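Local coordinates for uncharacterized protein YfeY (PDB 2QZB) that is of unknown function but is probably a lipoprotein anchored in the bacterial cell envelope, at residues Val62-Asn67 against Asp86-Ala91. Numbering follows the deposited sequence.
Sequences VMKGDN and DSDIPA
Lys64 and Asp86 each carry CG anti to the backbone N (chi1 -170° and -172°), and the lysine chain then bends at chi3 (88°), which delivers its ammonium to two carboxylates on the other segment. Lys64 NZ lies 2.7 Å from Asp88 OD1 and 2.9 Å from Asp86 OD1, a salt bridge to each. In both cases the nitrogen comes in from above the carboxylate plane, and the lysine chain crosses both acid side chains at about a right angle. Lower down the chain, Lys64 CD packs against the carboxylate of Asp86, 3.6 Å from Asp86 OD2. From the face opposite Lys64 NZ, the backbone N of Asp88 donates to Asp86 OD1 at 3.0 Å, an Asx turn within the type I turn of Asp86-Ile89. Asp86 OD2 is hydrogen-bonded to Tyr43 OH, so both oxygens of this buried acid are engaged. Lys64 itself opens the type II' turn of the hairpin joining strands 55-64 and 67-73, and its side chain thus ties that hairpin tip to the loop following strand 81-84. A methionine in its place would probably leave Asp86 and Asp88, two neighbouring negative charges, without their shared counter-ion. With one ammonium set between two carboxylates, the network probably offsets their mutual repulsion and favours the ionised form of the buried Asp86.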
ATOM      1  N   VAL A  62       0.359  -8.127  -8.982  1.00 20.86           N
ATOM      2  CA  VAL A  62       1.059  -7.568 -10.091  1.00 20.49           C
ATOM      3  C   VAL A  62       2.526  -7.848  -9.799  1.00 20.86           C
ATOM      4  O   VAL A  62       3.031  -7.489  -8.762  1.00 21.29           O
ATOM      5  CB  VAL A  62       0.800  -6.060 -10.180  1.00 20.93           C
ATOM      6  CG1 VAL A  62       1.620  -5.462 -11.297  1.00 21.14           C
ATOM      7  CG2 VAL A  62      -0.718  -5.778 -10.415  1.00 20.15           C
ATOM      8  N   MET A  63       3.200  -8.509 -10.714  1.00 20.98           N
ATOM      9  CA  MET A  63       4.522  -9.045 -10.415  1.00 22.07           C
ATOM     10  C   MET A  63       5.587  -8.261 -11.163  1.00 23.14           C
ATOM     11  O   MET A  63       5.428  -7.946 -12.341  1.00 22.93           O
ATOM     12  CB  MET A  63       4.612 -10.528 -10.816  1.00 21.07           C
ATOM     13  CG  MET A  63       3.532 -11.466 -10.156  1.00 21.00           C
ATOM     14  SD  MET A  63       3.628 -11.517  -8.350  1.00 14.28           S
ATOM     15  CE  MET A  63       5.169 -12.337  -8.041  1.00 23.75           C
ATOM     16  N   LYS A  64       6.672  -7.980 -10.478  1.00 24.83           N
ATOM     17  CA  LYS A  64       7.801  -7.279 -11.092  1.00 28.19           C
ATOM     18  C   LYS A  64       8.984  -8.192 -10.879  1.00 27.84           C
ATOM     19  O   LYS A  64       9.496  -8.325  -9.774  1.00 27.95           O
ATOM     20  CB  LYS A  64       8.028  -5.913 -10.465  1.00 27.12           C
ATOM     21  CG  LYS A  64       9.051  -5.052 -11.258  1.00 32.42           C
ATOM     22  CD  LYS A  64       9.210  -3.647 -10.702  1.00 31.22           C
ATOM     23  CE  LYS A  64      10.265  -3.576  -9.605  1.00 37.45           C
ATOM     24  NZ  LYS A  64      10.806  -2.164  -9.454  1.00 37.71           N
ATOM     25  N   GLY A  65       9.339  -8.903 -11.936  1.00 29.28           N
ATOM     26  CA  GLY A  65      10.225 -10.051 -11.819  1.00 29.38           C
ATOM     27  C   GLY A  65       9.653 -11.074 -10.864  1.00 30.25           C
ATOM     28  O   GLY A  65       8.489 -11.490 -10.986  1.00 30.23           O
ATOM     29  N   ASP A  66      10.474 -11.414  -9.873  1.00 30.21           N
ATOM     30  CA  ASP A  66      10.232 -12.453  -8.884  1.00 31.55           C
ATOM     31  C   ASP A  66       9.366 -11.988  -7.699  1.00 30.48           C
ATOM     32  O   ASP A  66       8.997 -12.793  -6.813  1.00 30.66           O
ATOM     33  CB  ASP A  66      11.618 -12.894  -8.331  1.00 33.00           C
ATOM     34  CG  ASP A  66      12.707 -11.741  -8.392  1.00 38.49           C
ATOM     35  OD1 ASP A  66      13.550 -11.647  -7.450  1.00 45.97           O
ATOM     36  OD2 ASP A  66      12.754 -10.940  -9.372  1.00 38.74           O
ATOM     37  N   ASN A  67       9.080 -10.689  -7.674  1.00 29.27           N
ATOM     38  CA  ASN A  67       8.569 -10.003  -6.484  1.00 27.62           C
ATOM     39  C   ASN A  67       7.204  -9.354  -6.754  1.00 25.36           C
ATOM     40  O   ASN A  67       6.908  -8.902  -7.877  1.00 23.59           O
ATOM     41  CB  ASN A  67       9.538  -8.888  -6.077  1.00 29.00           C
ATOM     42  CG  ASN A  67      10.839  -9.397  -5.441  1.00 32.08           C
ATOM     43  OD1 ASN A  67      10.866 -10.272  -4.559  1.00 35.57           O
ATOM     44  ND2 ASN A  67      11.925  -8.818  -5.881  1.00 35.78           N
ATOM     45  N   ASP A  86       6.197  -1.653  -5.184  1.00 27.51           N
ATOM     46  CA  ASP A  86       7.129  -1.291  -6.255  1.00 29.47           C
ATOM     47  C   ASP A  86       7.748   0.060  -5.926  1.00 30.42           C
ATOM     48  O   ASP A  86       7.031   1.094  -5.828  1.00 28.54           O
ATOM     49  CB  ASP A  86       6.363  -1.177  -7.566  1.00 29.71           C
ATOM     50  CG  ASP A  86       7.263  -0.983  -8.786  1.00 32.21           C
ATOM     51  OD1 ASP A  86       8.482  -0.689  -8.663  1.00 32.57           O
ATOM     52  OD2 ASP A  86       6.715  -1.121  -9.894  1.00 32.79           O
ATOM     53  N   SER A  87       9.076   0.054  -5.751  1.00 30.88           N
ATOM     54  CA  SER A  87       9.762   1.259  -5.295  1.00 32.58           C
ATOM     55  C   SER A  87       9.714   2.331  -6.373  1.00 32.10           C
ATOM     56  O   SER A  87       9.844   3.504  -6.071  1.00 33.12           O
ATOM     57  CB  SER A  87      11.207   0.946  -4.872  1.00 33.41           C
ATOM     58  OG  SER A  87      11.910   0.432  -5.993  1.00 35.10           O
ATOM     59  N   ASP A  88       9.495   1.922  -7.622  1.00 31.60           N
ATOM     60  CA  ASP A  88       9.329   2.840  -8.734  1.00 31.59           C
ATOM     61  C   ASP A  88       7.993   3.587  -8.814  1.00 31.01           C
ATOM     62  O   ASP A  88       7.822   4.447  -9.681  1.00 31.40           O
ATOM     63  CB  ASP A  88       9.550   2.118 -10.066  1.00 32.29           C
ATOM     64  CG  ASP A  88      10.924   1.457 -10.154  1.00 35.86           C
ATOM     65  OD1 ASP A  88      10.990   0.298 -10.647  1.00 35.84           O
ATOM     66  OD2 ASP A  88      11.909   2.105  -9.710  1.00 36.89           O
ATOM     67  N   ILE A  89       7.046   3.271  -7.943  1.00 29.30           N
ATOM     68  CA  ILE A  89       5.767   4.000  -7.961  1.00 28.13           C
ATOM     69  C   ILE A  89       5.677   4.822  -6.687  1.00 27.46           C
ATOM     70  O   ILE A  89       5.472   4.258  -5.620  1.00 26.92           O
ATOM     71  CB  ILE A  89       4.573   2.991  -8.037  1.00 28.62           C
ATOM     72  CG1 ILE A  89       4.750   2.102  -9.280  1.00 28.23           C
ATOM     73  CG2 ILE A  89       3.191   3.718  -7.986  1.00 26.90           C
ATOM     74  CD1 ILE A  89       3.729   1.035  -9.407  1.00 31.97           C
ATOM     75  N   PRO A  90       5.808   6.151  -6.791  1.00 27.42           N
ATOM     76  CA  PRO A  90       5.673   6.958  -5.588  1.00 27.88           C
ATOM     77  C   PRO A  90       4.208   7.370  -5.368  1.00 27.60           C
ATOM     78  O   PRO A  90       3.379   7.203  -6.253  1.00 27.33           O
ATOM     79  CB  PRO A  90       6.551   8.184  -5.905  1.00 29.03           C
ATOM     80  CG  PRO A  90       6.326   8.387  -7.478  1.00 28.39           C
ATOM     81  CD  PRO A  90       5.992   6.978  -8.006  1.00 27.68           C
ATOM     82  N   ALA A  91       3.896   7.868  -4.177  1.00 28.23           N
ATOM     83  CA  ALA A  91       2.650   8.555  -3.926  1.00 28.65           C
ATOM     84  C   ALA A  91       2.763   9.973  -4.485  1.00 29.35           C
ATOM     85  O   ALA A  91       3.854  10.515  -4.574  1.00 30.02           O
ATOM     86  CB  ALA A  91       2.361   8.585  -2.420  1.00 28.11           C
TER